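Local coordinates for protein heroin esterase (Rhodococcus sp., PDB 1LZL) that probably hydrolyses the acetyl ester groups of heroin as a serine esterase of the alpha/beta hydrolase fold, at residues Val181-Leu186 with Thr310-Gly315. Sequence-based numbering, arbitrary orientation.
Sequences VAFQFL and TAIRRG. Unlike the reference sequence in segment 310-315: Thr310 (reference Cys), Ala311 (reference Asp), Ile312 (reference Pro), Arg313 (reference Glu), Gly315 (reference Val).
Phe183 and Phe185, two apart on strand 183-187, both point CB toward helix 299-315, and an anti chi1 (-169° and -179°) swings each ring beside its own carbonyl carbon, where it meets Ala311, Ile312 or Gly315. Gly315 lies over one face of the Phe183 ring: its CA is 3.8 Å from the ring centroid, a CH-pi contact displaced toward the CD1 rim. With no side chain at Gly315, the helix backbone itself can settle against the ring. Farther along the same ring, Phe183 CZ comes within 3.5 Å of Ala311 O, a carbonyl already taken up by the helix bond from Gly315 N, while Phe183 CE2 lies 4.1 Å from Ile312 CA. The Phe185 ring is also met over one face, but by a side chain. Ile312 CG1 lies beside its backbone N (chi1 -66°), anti to the carbonyl carbon, and the extended branch crosses Phe185 at about a right angle. Ile312 CD1 lies over one face, 4.1 Å from the Phe185 ring centroid, a CH-pi contact, and Ile312 CG1 is 3.7 Å from Phe185 CD2. The methyl of Ala311 sits at that ring's edge, near its plane, 4.4 Å from Phe185 CE2, and it also touches Phe183 CZ. No direct hydrogen bond joins the segments. Instead one water donates to both Ala182 O, at 2.8 Å, and Gly315 O, linking the residue just before the strand to the last residue of the helix. Tyr253 of the next strand extends the apolar layer, its ring nearly parallel to that of Phe185. On the reverse side of the strand, Gln184 and Leu186 pack on helix 161-176. The C-terminal helix thus runs nearly antiparallel to an inner strand, packing on one face of the central sheet, as in the three-layer alpha/beta/alpha sandwich of alpha/beta hydrolases.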
ATOM      1  N   VAL A 181     -11.539  -0.426 -12.315  1.00 12.27           N
ATOM      2  CA  VAL A 181     -10.351   0.236 -11.772  1.00 10.97           C
ATOM      3  C   VAL A 181      -9.444   0.677 -12.934  1.00 10.92           C
ATOM      4  O   VAL A 181      -9.095  -0.186 -13.772  1.00 11.35           O
ATOM      5  CB  VAL A 181      -9.647  -0.703 -10.766  1.00 11.25           C
ATOM      6  CG1 VAL A 181      -8.348  -0.029 -10.320  1.00 10.23           C
ATOM      7  CG2 VAL A 181     -10.530  -1.024  -9.573  1.00 12.22           C
ATOM      8  N   ALA A 182      -9.143   1.972 -12.997  1.00 10.93           N
ATOM      9  CA  ALA A 182      -8.381   2.536 -14.120  1.00 11.61           C
ATOM     10  C   ALA A 182      -6.864   2.338 -13.983  1.00  9.63           C
ATOM     11  O   ALA A 182      -6.144   2.306 -14.989  1.00 12.37           O
ATOM     12  CB  ALA A 182      -8.662   4.023 -14.262  1.00 10.49           C
ATOM     13  N   PHE A 183      -6.384   2.228 -12.749  1.00  9.51           N
ATOM     14  CA  PHE A 183      -4.935   2.236 -12.473  1.00  9.23           C
ATOM     15  C   PHE A 183      -4.659   1.589 -11.124  1.00  9.27           C
ATOM     16  O   PHE A 183      -5.476   1.750 -10.199  1.00  9.49           O
ATOM     17  CB  PHE A 183      -4.393   3.654 -12.501  1.00  9.40           C
ATOM     18  CG  PHE A 183      -2.864   3.750 -12.494  1.00  9.71           C
ATOM     19  CD1 PHE A 183      -2.119   3.306 -13.577  1.00 11.41           C
ATOM     20  CD2 PHE A 183      -2.212   4.286 -11.395  1.00 11.52           C
ATOM     21  CE1 PHE A 183      -0.731   3.411 -13.619  1.00 12.40           C
ATOM     22  CE2 PHE A 183      -0.828   4.411 -11.421  1.00 13.83           C
ATOM     23  CZ  PHE A 183      -0.091   3.962 -12.507  1.00 13.53           C
ATOM     24  N   GLN A 184      -3.537   0.865 -11.054  1.00  9.48           N
ATOM     25  CA  GLN A 184      -3.106   0.170  -9.840  1.00  9.58           C
ATOM     26  C   GLN A 184      -1.731   0.632  -9.422  1.00  7.75           C
ATOM     27  O   GLN A 184      -0.817   0.547 -10.238  1.00  9.04           O
ATOM     28  CB  GLN A 184      -3.150  -1.337 -10.135  1.00  9.40           C
ATOM     29  CG  GLN A 184      -2.609  -2.156  -8.972  1.00 10.01           C
ATOM     30  CD  GLN A 184      -2.759  -3.654  -9.161  1.00  9.17           C
ATOM     31  OE1 GLN A 184      -3.151  -4.333  -8.224  1.00 10.70           O
ATOM     32  NE2 GLN A 184      -2.411  -4.140 -10.358  1.00 11.04           N
ATOM     33  N   PHE A 185      -1.543   1.077  -8.174  1.00  7.72           N
ATOM     34  CA  PHE A 185      -0.265   1.642  -7.742  1.00  7.76           C
ATOM     35  C   PHE A 185       0.233   0.852  -6.529  1.00  8.77           C
ATOM     36  O   PHE A 185      -0.402   0.965  -5.445  1.00  9.44           O
ATOM     37  CB  PHE A 185      -0.455   3.135  -7.431  1.00  9.06           C
ATOM     38  CG  PHE A 185       0.831   3.804  -6.998  1.00  9.49           C
ATOM     39  CD1 PHE A 185       1.287   3.807  -5.678  1.00 14.79           C
ATOM     40  CD2 PHE A 185       1.613   4.427  -7.955  1.00 10.27           C
ATOM     41  CE1 PHE A 185       2.488   4.395  -5.349  1.00 17.56           C
ATOM     42  CE2 PHE A 185       2.809   5.038  -7.609  1.00 14.25           C
ATOM     43  CZ  PHE A 185       3.265   5.016  -6.316  1.00 16.93           C
ATOM     44  N   LEU A 186       1.313   0.125  -6.709  1.00  7.94           N
ATOM     45  CA  LEU A 186       1.800  -0.786  -5.688  1.00  8.61           C
ATOM     46  C   LEU A 186       3.184  -0.387  -5.223  1.00  8.16           C
ATOM     47  O   LEU A 186       4.161  -0.575  -5.999  1.00 10.02           O
ATOM     48  CB  LEU A 186       1.788  -2.236  -6.244  1.00  8.57           C
ATOM     49  CG  LEU A 186       0.427  -2.704  -6.789  1.00  7.94           C
ATOM     50  CD1 LEU A 186       0.534  -4.144  -7.274  1.00 11.23           C
ATOM     51  CD2 LEU A 186      -0.695  -2.578  -5.745  1.00 10.93           C
ATOM     52  N   THR A 310       4.163  11.345 -11.095  1.00 12.64           N
ATOM     53  CA  THR A 310       4.109  11.220 -12.552  1.00 13.80           C
ATOM     54  C   THR A 310       3.284   9.996 -12.958  1.00 12.10           C
ATOM     55  O   THR A 310       2.416  10.019 -13.841  1.00 14.13           O
ATOM     56  CB  THR A 310       5.511  11.155 -13.158  1.00 17.89           C
ATOM     57  OG1 THR A 310       6.105  12.463 -12.989  1.00 19.79           O
ATOM     58  CG2 THR A 310       5.457  10.928 -14.649  1.00 20.07           C
ATOM     59  N   ALA A 311       3.506   8.873 -12.275  1.00 12.39           N
ATOM     60  CA  ALA A 311       2.811   7.634 -12.627  1.00 12.14           C
ATOM     61  C   ALA A 311       1.304   7.738 -12.419  1.00 12.01           C
ATOM     62  O   ALA A 311       0.486   7.318 -13.257  1.00 12.60           O
ATOM     63  CB  ALA A 311       3.378   6.479 -11.772  1.00 15.49           C
ATOM     64  N   ILE A 312       0.935   8.308 -11.240  1.00 12.89           N
ATOM     65  CA  ILE A 312      -0.493   8.424 -10.922  1.00 12.44           C
ATOM     66  C   ILE A 312      -1.143   9.453 -11.856  1.00 12.01           C
ATOM     67  O   ILE A 312      -2.262   9.183 -12.350  1.00 12.80           O
ATOM     68  CB  ILE A 312      -0.685   8.751  -9.438  1.00 10.91           C
ATOM     69  CG1 ILE A 312      -0.222   7.570  -8.565  1.00 12.56           C
ATOM     70  CG2 ILE A 312      -2.116   9.119  -9.097  1.00 13.72           C
ATOM     71  CD1 ILE A 312      -0.043   7.933  -7.101  1.00 12.31           C
ATOM     72  N   ARG A 313      -0.435  10.589 -12.065  1.00 12.79           N
ATOM     73  CA  ARG A 313      -0.997  11.563 -13.012  1.00 15.01           C
ATOM     74  C   ARG A 313      -1.306  10.970 -14.369  1.00 14.13           C
ATOM     75  O   ARG A 313      -2.361  11.193 -14.972  1.00 15.62           O
ATOM     76  CB  ARG A 313      -0.004  12.724 -13.199  1.00 14.73           C
ATOM     77  CG  ARG A 313      -0.607  13.836 -14.038  1.00 21.82           C
ATOM     78  CD  ARG A 313       0.363  14.985 -14.216  1.00 28.89           C
ATOM     79  NE  ARG A 313       1.468  14.539 -15.075  1.00 43.15           N
ATOM     80  CZ  ARG A 313       2.732  14.691 -14.670  1.00 43.31           C
ATOM     81  NH1 ARG A 313       2.979  15.248 -13.480  1.00 66.08           N
ATOM     82  NH2 ARG A 313       3.748  14.302 -15.412  1.00 45.18           N
ATOM     83  N   ARG A 314      -0.361  10.165 -14.893  1.00 13.72           N
ATOM     84  CA  ARG A 314      -0.550   9.628 -16.229  1.00 14.39           C
ATOM     85  C   ARG A 314      -1.559   8.499 -16.230  1.00 12.72           C
ATOM     86  O   ARG A 314      -2.392   8.381 -17.137  1.00 16.94           O
ATOM     87  CB  ARG A 314       0.787   9.179 -16.822  1.00 16.40           C
ATOM     88  CG  ARG A 314       0.616   8.658 -18.235  1.00 32.20           C
ATOM     89  CD  ARG A 314       1.892   7.844 -18.529  1.00 41.34           C
ATOM     90  NE  ARG A 314       1.571   6.475 -18.285  1.00 58.51           N
ATOM     91  CZ  ARG A 314       1.467   5.245 -18.674  1.00 47.51           C
ATOM     92  NH1 ARG A 314       1.780   4.814 -19.893  1.00 27.62           N
ATOM     93  NH2 ARG A 314       1.011   4.417 -17.723  1.00 41.73           N
ATOM     94  N   GLY A 315      -1.505   7.675 -15.178  1.00 13.26           N
ATOM     95  CA  GLY A 315      -2.403   6.533 -15.066  1.00 14.28           C
ATOM     96  C   GLY A 315      -3.867   7.004 -15.045  1.00 14.01           C
ATOM     97  O   GLY A 315      -4.727   6.241 -15.490  1.00 17.16           O
TER
HETATM   98  O   HOH W   1      -4.291   3.856 -16.458  1.00 21.49           O